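Side-chain contacts in glycosyl hydrolase, family 38 (Enterococcus faecalis, PDB 5KBP), which probably hydrolyses alpha-mannosidic linkages in carbohydrates, as a member of glycoside hydrolase family 38: residues His28-Arg31 with Leu32-Leu35; Ser301-Val304 with Tyr305-Gln308; Tyr342-Lys345 with Thr346-Gln349; Pro352-Ile356 with Cys357-Val361; Glu363-Arg366 with Gly367-Thr370. All coordinates share one frame; numbering follows the deposited sequence.

Contact 1: residues His28-Arg31 with Leu32-Leu35; sequences HHMR and LIEL
His29 and Ile33 lean across each other at a slant, one turn apart on the same flank of the helix, with Ile33 CD1 4.1 Å from His29 NE2. The imidazole is brought near this neighbour by its first torsion: chi1 (-172°) sets CG anti to the backbone N and swings the ring back out beside the following turn. Leu32 comes to the same ring from another direction: its CD2 methyl lies at the edge, near the ring plane, 4.4 Å from His29 CD2. A branched and a forked apolar chain suit this flank, since helix 25-45, part of the family 38 N-terminal domain, turns it against helix 59-65, where Leu32 rests on Ile60 and Ile33 on Tyr64. Ile33 also packs against the backbone, its CG1 3.3 Å from His29 O, the acceptor of its own amide. Met30 makes a looser apolar contact, CE lying 4.5 Å from Ile33 CG1. Both nitrogens of His29 face acceptors, ND1 the carboxylate of Glu26 and NE2 the carbonyl of Asp63, so the ring may well carry a positive charge. On another flank Arg31 and Glu34 have opposite charges but do not pair, Arg31 NE standing 5.7 Å from Glu34 OE1. The extended Arg31 chain instead runs back to a salt bridge with Glu27, while Glu34 reaches Lys478 of the second subunit.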
loop_
_atom_site.group_PDB
_atom_site.type_symbol
_atom_site.label_atom_id
_atom_site.label_comp_id
_atom_site.label_asym_id
_atom_site.label_seq_id
_atom_site.Cartn_x
_atom_site.Cartn_y
_atom_site.Cartn_z
ATOM N N HIS A 28 -10.367 6.375 9.547
ATOM C CA HIS A 28 -10.384 5.909 10.929
ATOM C C HIS A 28 -9.182 6.440 11.701
ATOM O O HIS A 28 -9.298 6.787 12.881
ATOM C CB HIS A 28 -10.402 4.381 10.979
ATOM C CG HIS A 28 -11.659 3.766 10.451
ATOM N ND1 HIS A 28 -12.882 3.926 11.068
ATOM C CD2 HIS A 28 -11.880 2.975 9.375
ATOM C CE1 HIS A 28 -13.803 3.266 10.388
ATOM N NE2 HIS A 28 -13.221 2.679 9.358
ATOM N N HIS A 29 -8.020 6.508 11.046
ATOM C CA HIS A 29 -6.796 6.906 11.733
ATOM C C HIS A 29 -6.872 8.346 12.221
ATOM O O HIS A 29 -6.454 8.650 13.344
ATOM C CB HIS A 29 -5.595 6.719 10.807
ATOM C CG HIS A 29 -4.275 6.929 11.479
ATOM N ND1 HIS A 29 -3.120 7.200 10.777
ATOM C CD2 HIS A 29 -3.924 6.905 12.786
ATOM C CE1 HIS A 29 -2.116 7.335 11.623
ATOM N NE2 HIS A 29 -2.576 7.162 12.849
ATOM N N MET A 30 -7.399 9.250 11.390
ATOM C CA MET A 30 -7.517 10.643 11.806
ATOM C C MET A 30 -8.527 10.810 12.933
ATOM O O MET A 30 -8.419 11.753 13.726
ATOM C CB MET A 30 -7.897 11.519 10.613
ATOM C CG MET A 30 -6.829 11.607 9.532
ATOM S SD MET A 30 -5.248 12.239 10.128
ATOM C CE MET A 30 -4.298 10.725 10.274
ATOM N N ARG A 31 -9.509 9.912 13.021
ATOM C CA ARG A 31 -10.430 9.930 14.149
ATOM C C ARG A 31 -9.811 9.312 15.395
ATOM O O ARG A 31 -10.228 9.634 16.513
ATOM C CB ARG A 31 -11.725 9.211 13.779
ATOM C CG ARG A 31 -12.619 10.024 12.856
ATOM C CD ARG A 31 -13.784 9.217 12.314
ATOM N NE ARG A 31 -14.676 10.053 11.515
ATOM C CZ ARG A 31 -14.511 10.302 10.220
ATOM N NH1 ARG A 31 -13.482 9.780 9.565
ATOM N NH2 ARG A 31 -15.376 11.077 9.575
ATOM N N LEU A 32 -8.818 8.434 15.226
ATOM C CA LEU A 32 -8.077 7.927 16.376
ATOM C C LEU A 32 -7.270 9.037 17.036
ATOM O O LEU A 32 -7.112 9.053 18.262
ATOM C CB LEU A 32 -7.162 6.779 15.948
ATOM C CG LEU A 32 -6.388 6.083 17.067
ATOM C CD1 LEU A 32 -7.342 5.380 18.017
ATOM C CD2 LEU A 32 -5.364 5.102 16.506
ATOM N N ILE A 33 -6.756 9.977 16.238
ATOM C CA ILE A 33 -6.005 11.098 16.794
ATOM C C ILE A 33 -6.910 11.958 17.665
ATOM O O ILE A 33 -6.513 12.405 18.747
ATOM C CB ILE A 33 -5.360 11.922 15.664
ATOM C CG1 ILE A 33 -4.582 11.007 14.716
ATOM C CG2 ILE A 33 -4.449 12.995 16.241
ATOM C CD1 ILE A 33 -3.470 10.238 15.386
ATOM N N GLU A 34 -8.140 12.200 17.206
ATOM C CA GLU A 34 -9.088 12.978 17.997
ATOM C C GLU A 34 -9.415 12.277 19.311
ATOM O O GLU A 34 -9.515 12.925 20.360
ATOM C CB GLU A 34 -10.365 13.225 17.194
ATOM C CG GLU A 34 -10.185 14.155 16.004
ATOM C CD GLU A 34 -11.462 14.338 15.208
ATOM O OE1 GLU A 34 -12.416 13.558 15.420
ATOM O OE2 GLU A 34 -11.513 15.260 14.369
ATOM N N LEU A 35 -9.580 10.953 19.272
ATOM C CA LEU A 35 -9.926 10.210 20.480
ATOM C C LEU A 35 -8.816 10.302 21.520
ATOM O O LEU A 35 -9.066 10.645 22.682
ATOM C CB LEU A 35 -10.215 8.750 20.132
ATOM C CG LEU A 35 -10.395 7.807 21.323
ATOM C CD1 LEU A 35 -11.635 8.171 22.119
ATOM C CD2 LEU A 35 -10.458 6.362 20.863
#

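Contact 2: residues Ser301-Val304 with Tyr305-Gln308; sequences SARV and YLKQ
Tyr305 turns its ring back over Arg303 because chi1 (60°) puts CG between its own backbone N and carbonyl carbon, while the Arg303 chain stays extended from CG to NE and runs alongside the ring in the same direction. At the end of this course Arg303 NH1 gives a hydrogen bond to Tyr305 OH over 2.8 Å, with the hydroxyl at the edge of the guanidinium and in its plane. The two flat groups stand 76° apart, so the arginine meets the phenol oxygen and does not stack on the ring. Its methylenes pack along the ring: Arg303 CB is 3.7 Å from Tyr305 CE1, and the same carbon lies 3.7 Å from Leu306 CD1. This is the start of helix 304-332 in the middle domain, where a loop enters the first turn and Leu306 N bonds back to Arg303 O over 3.0 Å. Lys307 also folds back, bent at chi2 (74°) and then straight, which lets NZ donate a hydrogen bond to Ala302 O over 2.7 Å, in the carbonyl plane. A long, flexible amine suits the spot, since NZ also bonds to Thr299 O and Ile356 O, and weakly to Cys357 O. The charge of Arg303 is met by Glu571 at NE and Asp362 at NH2. Farther along, the Val304 and Gln308 side chains cross at a slant, Val304 CG2 4.2 Å from Gln308 CG.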
loop_
_atom_site.group_PDB
_atom_site.type_symbol
_atom_site.label_atom_id
_atom_site.label_comp_id
_atom_site.label_asym_id
_atom_site.label_seq_id
_atom_site.Cartn_x
_atom_site.Cartn_y
_atom_site.Cartn_z
ATOM N N SER A 301 -13.848 -17.538 4.091
ATOM C CA SER A 301 -13.814 -17.676 2.641
ATOM C C SER A 301 -13.930 -16.345 1.910
ATOM O O SER A 301 -13.768 -16.315 0.685
ATOM C CB SER A 301 -14.934 -18.613 2.168
ATOM O OG SER A 301 -16.212 -18.079 2.469
ATOM N N ALA A 302 -14.208 -15.256 2.622
ATOM C CA ALA A 302 -14.299 -13.947 1.990
ATOM C C ALA A 302 -12.915 -13.463 1.579
ATOM O O ALA A 302 -11.977 -13.488 2.380
ATOM C CB ALA A 302 -14.948 -12.946 2.944
ATOM N N ARG A 303 -12.795 -13.016 0.328
ATOM C CA ARG A 303 -11.540 -12.521 -0.237
ATOM C C ARG A 303 -10.394 -13.500 0.038
ATOM O O ARG A 303 -9.490 -13.247 0.833
ATOM C CB ARG A 303 -11.212 -11.127 0.307
ATOM C CG ARG A 303 -12.280 -10.077 0.043
ATOM C CD ARG A 303 -11.885 -8.743 0.656
ATOM N NE ARG A 303 -12.901 -7.711 0.472
ATOM C CZ ARG A 303 -12.857 -6.772 -0.469
ATOM N NH1 ARG A 303 -11.844 -6.729 -1.325
ATOM N NH2 ARG A 303 -13.827 -5.871 -0.551
ATOM N N VAL A 304 -10.463 -14.635 -0.662
ATOM C CA VAL A 304 -9.544 -15.740 -0.397
ATOM C C VAL A 304 -8.098 -15.338 -0.663
ATOM O O VAL A 304 -7.169 -15.901 -0.068
ATOM C CB VAL A 304 -9.956 -16.976 -1.225
ATOM C CG1 VAL A 304 -9.861 -16.679 -2.716
ATOM C CG2 VAL A 304 -9.113 -18.188 -0.849
ATOM N N TYR A 305 -7.878 -14.356 -1.543
ATOM C CA TYR A 305 -6.515 -13.927 -1.840
ATOM C C TYR A 305 -5.829 -13.346 -0.610
ATOM O O TYR A 305 -4.604 -13.450 -0.477
ATOM C CB TYR A 305 -6.516 -12.913 -2.985
ATOM C CG TYR A 305 -7.319 -11.658 -2.719
ATOM C CD1 TYR A 305 -8.667 -11.592 -3.044
ATOM C CD2 TYR A 305 -6.725 -10.534 -2.157
ATOM C CE1 TYR A 305 -9.404 -10.446 -2.810
ATOM C CE2 TYR A 305 -7.455 -9.384 -1.918
ATOM C CZ TYR A 305 -8.793 -9.346 -2.247
ATOM O OH TYR A 305 -9.524 -8.203 -2.012
ATOM N N LEU A 306 -6.595 -12.732 0.295
ATOM C CA LEU A 306 -6.028 -12.283 1.562
ATOM C C LEU A 306 -5.535 -13.465 2.385
ATOM O O LEU A 306 -4.435 -13.432 2.948
ATOM C CB LEU A 306 -7.068 -11.482 2.349
ATOM C CG LEU A 306 -7.569 -10.164 1.764
ATOM C CD1 LEU A 306 -8.702 -9.615 2.612
ATOM C CD2 LEU A 306 -6.440 -9.153 1.663
ATOM N N LYS A 307 -6.346 -14.524 2.469
ATOM C CA LYS A 307 -5.960 -15.698 3.243
ATOM C C LYS A 307 -4.774 -16.412 2.608
ATOM O O LYS A 307 -3.918 -16.954 3.316
ATOM C CB LYS A 307 -7.146 -16.655 3.383
ATOM C CG LYS A 307 -8.134 -16.299 4.488
ATOM C CD LYS A 307 -9.008 -15.113 4.126
ATOM C CE LYS A 307 -10.106 -14.921 5.156
ATOM N NZ LYS A 307 -10.941 -13.728 4.853
ATOM N N GLN A 308 -4.709 -16.429 1.275
ATOM C CA GLN A 308 -3.580 -17.058 0.598
ATOM C C GLN A 308 -2.289 -16.294 0.863
ATOM O O GLN A 308 -1.248 -16.896 1.153
ATOM C CB GLN A 308 -3.856 -17.155 -0.901
ATOM C CG GLN A 308 -4.950 -18.145 -1.263
ATOM C CD GLN A 308 -5.201 -18.224 -2.755
ATOM O OE1 GLN A 308 -5.155 -17.215 -3.460
ATOM N NE2 GLN A 308 -5.464 -19.428 -3.246
#

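Contact 3: residues Tyr342-Lys345 with Thr346-Gln349; sequences YAWK and TLLQ
In the last turns of helix 337-348, part of the helical middle domain, Thr346 bonds back through its side chain to the carbonyl of Tyr342, one turn earlier. Thr346 OG1 donates to Tyr342 O over 2.7 Å, tilted modestly from the carbonyl plane, because its first torsion (chi1 -60°) lays the hydroxyl beside the backbone N. Thr346 N reaches Tyr342 O over 3.2 Å from above that plane, so two donors grip one acceptor. A beta-hydroxyl suits the place, being short enough to find its partner on its own helix. The hydroxyl also lies over the centre of one face of the Tyr342 ring, 4.1 Å above its plane; the phenol end is held by Glu26 of the second subunit. Elsewhere around the helix Trp344 and Leu347 run side by side, Trp344 CZ3 4.1 Å from Leu347 CD2. The broad indole packs on helix 100-117 and its NE1 hydrogen-bonds to Glu322 of helix 304-332, while the forked Leu347 meets helices 304-332 and 362-393. Gln349 runs out extended past Lys345 O, its CG 3.1 Å from that oxygen, which accepts the Gln349 amide. A hydroxyl returned to the carbonyl four residues back is a familiar way for a threonine within an alpha helix to satisfy its side chain.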
loop_
_atom_site.group_PDB
_atom_site.type_symbol
_atom_site.label_atom_id
_atom_site.label_comp_id
_atom_site.label_asym_id
_atom_site.label_seq_id
_atom_site.Cartn_x
_atom_site.Cartn_y
_atom_site.Cartn_z
ATOM N N TYR A 342 10.197 -5.660 12.620
ATOM C CA TYR A 342 9.564 -4.802 11.626
ATOM C C TYR A 342 8.692 -5.611 10.672
ATOM O O TYR A 342 7.621 -5.150 10.260
ATOM C CB TYR A 342 10.636 -4.024 10.859
ATOM C CG TYR A 342 10.122 -3.191 9.709
ATOM C CD1 TYR A 342 9.590 -1.927 9.925
ATOM C CD2 TYR A 342 10.193 -3.659 8.405
ATOM C CE1 TYR A 342 9.126 -1.158 8.873
ATOM C CE2 TYR A 342 9.732 -2.899 7.346
ATOM C CZ TYR A 342 9.200 -1.648 7.585
ATOM O OH TYR A 342 8.741 -0.889 6.534
ATOM N N ALA A 343 9.137 -6.816 10.307
ATOM C CA ALA A 343 8.342 -7.655 9.416
ATOM C C ALA A 343 7.097 -8.184 10.118
ATOM O O ALA A 343 6.020 -8.259 9.513
ATOM C CB ALA A 343 9.189 -8.810 8.884
ATOM N N TRP A 344 7.224 -8.562 11.392
ATOM C CA TRP A 344 6.088 -9.132 12.108
ATOM C C TRP A 344 5.015 -8.083 12.380
ATOM O O TRP A 344 3.821 -8.356 12.215
ATOM C CB TRP A 344 6.556 -9.777 13.411
ATOM C CG TRP A 344 6.968 -11.200 13.233
ATOM C CD1 TRP A 344 8.238 -11.696 13.239
ATOM C CD2 TRP A 344 6.101 -12.314 12.999
ATOM N NE1 TRP A 344 8.215 -13.055 13.032
ATOM C CE2 TRP A 344 6.914 -13.459 12.881
ATOM C CE3 TRP A 344 4.716 -12.457 12.882
ATOM C CZ2 TRP A 344 6.387 -14.727 12.652
ATOM C CZ3 TRP A 344 4.195 -13.714 12.655
ATOM C CH2 TRP A 344 5.028 -14.833 12.543
ATOM N N LYS A 345 5.421 -6.884 12.805
ATOM C CA LYS A 345 4.451 -5.815 13.017
ATOM C C LYS A 345 3.733 -5.463 11.722
ATOM O O LYS A 345 2.521 -5.221 11.722
ATOM C CB LYS A 345 5.142 -4.583 13.601
ATOM C CG LYS A 345 5.566 -4.742 15.051
ATOM C CD LYS A 345 6.311 -3.513 15.548
ATOM C CE LYS A 345 6.740 -3.684 16.996
ATOM N NZ LYS A 345 7.706 -2.630 17.416
ATOM N N THR A 346 4.465 -5.435 10.605
ATOM C CA THR A 346 3.836 -5.186 9.313
ATOM C C THR A 346 2.805 -6.262 8.990
ATOM O O THR A 346 1.723 -5.959 8.474
ATOM C CB THR A 346 4.901 -5.117 8.217
ATOM O OG1 THR A 346 5.820 -4.056 8.505
ATOM C CG2 THR A 346 4.259 -4.873 6.857
ATOM N N LEU A 347 3.118 -7.522 9.299
ATOM C CA LEU A 347 2.168 -8.599 9.038
ATOM C C LEU A 347 1.003 -8.560 10.019
ATOM O O LEU A 347 -0.149 -8.791 9.632
ATOM C CB LEU A 347 2.873 -9.953 9.099
ATOM C CG LEU A 347 1.970 -11.169 8.880
ATOM C CD1 LEU A 347 1.322 -11.117 7.505
ATOM C CD2 LEU A 347 2.743 -12.465 9.070
ATOM N N LEU A 348 1.282 -8.271 11.293
ATOM C CA LEU A 348 0.221 -8.181 12.291
ATOM C C LEU A 348 -0.755 -7.048 12.002
ATOM O O LEU A 348 -1.897 -7.099 12.471
ATOM C CB LEU A 348 0.822 -8.008 13.687
ATOM C CG LEU A 348 1.477 -9.253 14.289
ATOM C CD1 LEU A 348 2.169 -8.916 15.596
ATOM C CD2 LEU A 348 0.448 -10.348 14.501
ATOM N N GLN A 349 -0.336 -6.030 11.248
ATOM C CA GLN A 349 -1.247 -4.951 10.884
ATOM C C GLN A 349 -2.314 -5.406 9.896
ATOM O O GLN A 349 -3.302 -4.692 9.701
ATOM C CB GLN A 349 -0.462 -3.769 10.312
ATOM C CG GLN A 349 0.352 -3.016 11.353
ATOM C CD GLN A 349 1.342 -2.044 10.743
ATOM O OE1 GLN A 349 1.171 -1.591 9.611
ATOM N NE2 GLN A 349 2.392 -1.724 11.491
#

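Contact 4: residues Pro352-Ile356 with Cys357-Val361; sequences PHDSI and CGCSV
Ser360 reaches back over the turn to Asp354, its OG donating to Asp354 O over 2.9 Å from well above the carbonyl plane. A small hydroxyl fits here because it can stand in for a backbone donor where the chain has left the helix. Cys359 comes to the same residue by another route, its SG 3.6 Å from Asp354 OD1. Cys357, just past helix 353-356, still makes a helix-type bond, Cys357 N to His353 O over 3.0 Å. Its SG lies 3.1 Å from His353 O because chi1 (-71°) turns the sulfur beside the backbone N. Next, Gly358 N bonds to Ser355 O over 3.1 Å. Gly358 is the first residue to leave the right-handed helical conformation, with phi 72°, a value that glycine takes easily. Outside this shell Glu20 holds the Ser355 hydroxyl, so the turn is braced against the N-terminal domain, and it also borders the start of helix 304-332. The Cys357 and Cys359 sulfurs stand 4.9 Å apart, SG to SG, and are not bonded here, although another structure of this protein joins them in a disulfide. Oxidation could probably link the pair here too, though the separation is too great for a bond without some rearrangement of the side chains or the turn.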
loop_
_atom_site.group_PDB
_atom_site.type_symbol
_atom_site.label_atom_id
_atom_site.label_comp_id
_atom_site.label_asym_id
_atom_site.label_seq_id
_atom_site.Cartn_x
_atom_site.Cartn_y
_atom_site.Cartn_z
ATOM N N PRO A 352 -5.828 -7.499 12.366
ATOM C CA PRO A 352 -7.084 -7.112 13.022
ATOM C C PRO A 352 -8.264 -7.803 12.355
ATOM O O PRO A 352 -8.281 -8.000 11.139
ATOM C CB PRO A 352 -7.130 -5.593 12.838
ATOM C CG PRO A 352 -5.712 -5.200 12.831
ATOM C CD PRO A 352 -4.997 -6.306 12.100
ATOM N N HIS A 353 -9.253 -8.183 13.172
ATOM C CA HIS A 353 -10.287 -9.101 12.696
ATOM C C HIS A 353 -11.009 -8.555 11.470
ATOM O O HIS A 353 -11.266 -9.296 10.518
ATOM C CB HIS A 353 -11.276 -9.425 13.820
ATOM C CG HIS A 353 -11.963 -8.226 14.398
ATOM N ND1 HIS A 353 -11.354 -7.386 15.305
ATOM C CD2 HIS A 353 -13.213 -7.740 14.216
ATOM C CE1 HIS A 353 -12.195 -6.427 15.648
ATOM N NE2 HIS A 353 -13.330 -6.619 15.001
ATOM N N ASP A 354 -11.317 -7.257 11.454
ATOM C CA ASP A 354 -11.961 -6.683 10.277
ATOM C C ASP A 354 -11.053 -6.695 9.051
ATOM O O ASP A 354 -11.557 -6.671 7.923
ATOM C CB ASP A 354 -12.429 -5.260 10.571
ATOM C CG ASP A 354 -13.614 -5.225 11.512
ATOM O OD1 ASP A 354 -14.293 -6.264 11.652
ATOM O OD2 ASP A 354 -13.875 -4.158 12.107
ATOM N N SER A 355 -9.735 -6.744 9.245
ATOM C CA SER A 355 -8.816 -6.799 8.113
ATOM C C SER A 355 -8.751 -8.201 7.517
ATOM O O SER A 355 -9.093 -8.410 6.348
ATOM C CB SER A 355 -7.422 -6.335 8.546
ATOM O OG SER A 355 -7.430 -4.972 8.931
ATOM N N ILE A 356 -8.325 -9.180 8.319
ATOM C CA ILE A 356 -8.049 -10.512 7.790
ATOM C C ILE A 356 -9.336 -11.249 7.435
ATOM O O ILE A 356 -9.339 -12.106 6.542
ATOM C CB ILE A 356 -7.187 -11.310 8.788
ATOM C CG1 ILE A 356 -6.730 -12.635 8.174
ATOM C CG2 ILE A 356 -7.940 -11.535 10.092
ATOM C CD1 ILE A 356 -5.879 -12.470 6.929
ATOM N N CYS A 357 -10.450 -10.932 8.101
ATOM C CA CYS A 357 -11.714 -11.572 7.748
ATOM C C CYS A 357 -12.219 -11.138 6.379
ATOM O O CYS A 357 -13.119 -11.785 5.833
ATOM C CB CYS A 357 -12.782 -11.276 8.802
ATOM S SG CYS A 357 -12.536 -12.114 10.385
ATOM N N GLY A 358 -11.664 -10.069 5.817
ATOM C CA GLY A 358 -12.122 -9.579 4.532
ATOM C C GLY A 358 -13.474 -8.907 4.573
ATOM O O GLY A 358 -14.192 -8.915 3.569
ATOM N N CYS A 359 -13.845 -8.325 5.711
ATOM C CA CYS A 359 -15.143 -7.684 5.888
ATOM C C CYS A 359 -15.006 -6.171 6.029
ATOM O O CYS A 359 -15.649 -5.546 6.874
ATOM C CB CYS A 359 -15.871 -8.272 7.093
ATOM S SG CYS A 359 -14.950 -8.175 8.643
ATOM N N SER A 360 -14.164 -5.568 5.199
ATOM C CA SER A 360 -13.985 -4.125 5.137
ATOM C C SER A 360 -14.314 -3.647 3.722
ATOM O O SER A 360 -14.729 -4.429 2.861
ATOM C CB SER A 360 -12.564 -3.740 5.553
ATOM O OG SER A 360 -12.323 -4.069 6.909
ATOM N N VAL A 361 -14.120 -2.353 3.481
ATOM C CA VAL A 361 -14.365 -1.783 2.161
ATOM C C VAL A 361 -13.132 -1.992 1.291
ATOM O O VAL A 361 -12.061 -2.353 1.792
ATOM C CB VAL A 361 -14.749 -0.296 2.254
ATOM C CG1 VAL A 361 -16.145 -0.149 2.841
ATOM C CG2 VAL A 361 -13.739 0.458 3.098
#

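Contact 5: residues Glu363-Arg366 with Gly367-Thr370; sequences EVHR and GMMT
Met368 brings its sulfur edge-on to the His365 ring, a Met-aromatic contact in which SD lies in the ring plane, 3.3 Å from His365 CD2. Measured to the ring centroid the sulfur is 4.5 Å away and 82° off the normal, so it meets a C-H of the imidazole and not its pi face. The two side chains run side by side in the same direction, both leaving the helix with CG beside the backbone N. Met368 then stays straight to SD and bends only at chi3 (57°), which turns the CE methyl aside. An unbranched thioether can lie alongside the ring in this way, and it also packs closely on the backbone, with Met368 CG 3.4 Å from Val364 O, the acceptor of the Met368 amide. Just before it, Gly367 N bonds to Glu363 O over 3.3 Å. Arg366 folds back along the helix, bent at chi3 (-57°), with Glu363 CA over one face of its guanidinium, toward the rim. Its charge is met by Glu767 and by Glu373 of the second subunit. Met369 bends twice and goes to another neighbour, helix 304-332, where it touches Tyr305, Leu306 and Trp309. Thr370 hydrogen-bonds to Thr370 of the second subunit, consistent with a nearby twofold axis of the dimer. His365 and Met368 thus form a Met-aromatic pair three residues apart, on the buried side of helix 362-393 in the helical part of the middle domain.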
loop_
_atom_site.group_PDB
_atom_site.type_symbol
_atom_site.label_atom_id
_atom_site.label_comp_id
_atom_site.label_asym_id
_atom_site.label_seq_id
_atom_site.Cartn_x
_atom_site.Cartn_y
_atom_site.Cartn_z
ATOM N N GLU A 363 -10.976 -0.152 -0.261
ATOM C CA GLU A 363 -9.749 0.603 -0.022
ATOM C C GLU A 363 -8.919 -0.019 1.090
ATOM O O GLU A 363 -7.683 0.020 1.039
ATOM C CB GLU A 363 -10.077 2.058 0.319
ATOM C CG GLU A 363 -10.780 2.829 -0.789
ATOM C CD GLU A 363 -12.269 2.544 -0.851
ATOM O OE1 GLU A 363 -12.808 2.432 -1.972
ATOM O OE2 GLU A 363 -12.897 2.426 0.222
ATOM N N VAL A 364 -9.575 -0.600 2.095
ATOM C CA VAL A 364 -8.854 -1.214 3.206
ATOM C C VAL A 364 -8.043 -2.408 2.720
ATOM O O VAL A 364 -6.864 -2.562 3.060
ATOM C CB VAL A 364 -9.834 -1.618 4.323
ATOM C CG1 VAL A 364 -9.148 -2.533 5.323
ATOM C CG2 VAL A 364 -10.397 -0.385 5.017
ATOM N N HIS A 365 -8.661 -3.262 1.904
ATOM C CA HIS A 365 -8.025 -4.522 1.536
ATOM C C HIS A 365 -6.962 -4.348 0.460
ATOM O O HIS A 365 -6.017 -5.143 0.401
ATOM C CB HIS A 365 -9.088 -5.528 1.095
ATOM C CG HIS A 365 -10.022 -5.925 2.194
ATOM N ND1 HIS A 365 -11.390 -5.812 2.087
ATOM C CD2 HIS A 365 -9.781 -6.422 3.431
ATOM C CE1 HIS A 365 -11.955 -6.233 3.204
ATOM N NE2 HIS A 365 -11.000 -6.603 4.039
ATOM N N ARG A 366 -7.087 -3.330 -0.395
ATOM C CA ARG A 366 -5.974 -2.991 -1.274
ATOM C C ARG A 366 -4.775 -2.511 -0.471
ATOM O O ARG A 366 -3.628 -2.747 -0.864
ATOM C CB ARG A 366 -6.393 -1.930 -2.292
ATOM C CG ARG A 366 -7.444 -2.400 -3.283
ATOM C CD ARG A 366 -7.457 -1.533 -4.531
ATOM N NE ARG A 366 -7.684 -0.127 -4.217
ATOM C CZ ARG A 366 -8.885 0.431 -4.116
ATOM N NH1 ARG A 366 -9.974 -0.301 -4.306
ATOM N NH2 ARG A 366 -9.000 1.720 -3.826
ATOM N N GLY A 367 -5.022 -1.847 0.661
ATOM C CA GLY A 367 -3.931 -1.459 1.538
ATOM C C GLY A 367 -3.319 -2.631 2.275
ATOM O O GLY A 367 -2.137 -2.596 2.628
ATOM N N MET A 368 -4.109 -3.679 2.527
ATOM C CA MET A 368 -3.565 -4.890 3.132
ATOM C C MET A 368 -2.604 -5.597 2.187
ATOM O O MET A 368 -1.615 -6.187 2.637
ATOM C CB MET A 368 -4.694 -5.842 3.533
ATOM C CG MET A 368 -5.592 -5.330 4.641
ATOM S SD MET A 368 -6.872 -6.530 5.058
ATOM C CE MET A 368 -5.868 -7.951 5.488
ATOM N N MET A 369 -2.885 -5.561 0.882
ATOM C CA MET A 369 -1.985 -6.176 -0.087
ATOM C C MET A 369 -0.612 -5.518 -0.060
ATOM O O MET A 369 0.412 -6.197 -0.203
ATOM C CB MET A 369 -2.588 -6.099 -1.489
ATOM C CG MET A 369 -3.742 -7.059 -1.744
ATOM S SD MET A 369 -3.215 -8.766 -1.997
ATOM C CE MET A 369 -3.500 -9.462 -0.382
ATOM N N THR A 370 -0.570 -4.196 0.126
ATOM C CA THR A 370 0.712 -3.508 0.242
ATOM C C THR A 370 1.474 -3.980 1.473
ATOM O O THR A 370 2.688 -4.214 1.409
ATOM C CB THR A 370 0.495 -1.994 0.290
ATOM O OG1 THR A 370 -0.038 -1.542 -0.961
ATOM C CG2 THR A 370 1.808 -1.269 0.567
#

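Followed from the N terminus, the five contacts lie in series and none nests in or crosses another; each closes only a turn or so of its own chain. Contact 1 belongs to helix 25-45 of the N-terminal domain and touches none of the others within its chain, but across the dimer it meets contact 3 of the second subunit; contact 5 also faces that subunit. The remaining four fall in the middle domain. Contact 2 opens helix 304-332, contact 3 runs through the later turns of helix 337-348, contact 4 turns the chain out of helix 353-356, and contact 5 lies early in helix 362-393. Contacts 2, 4 and 5 touch one another, tying two helix starts to the turn.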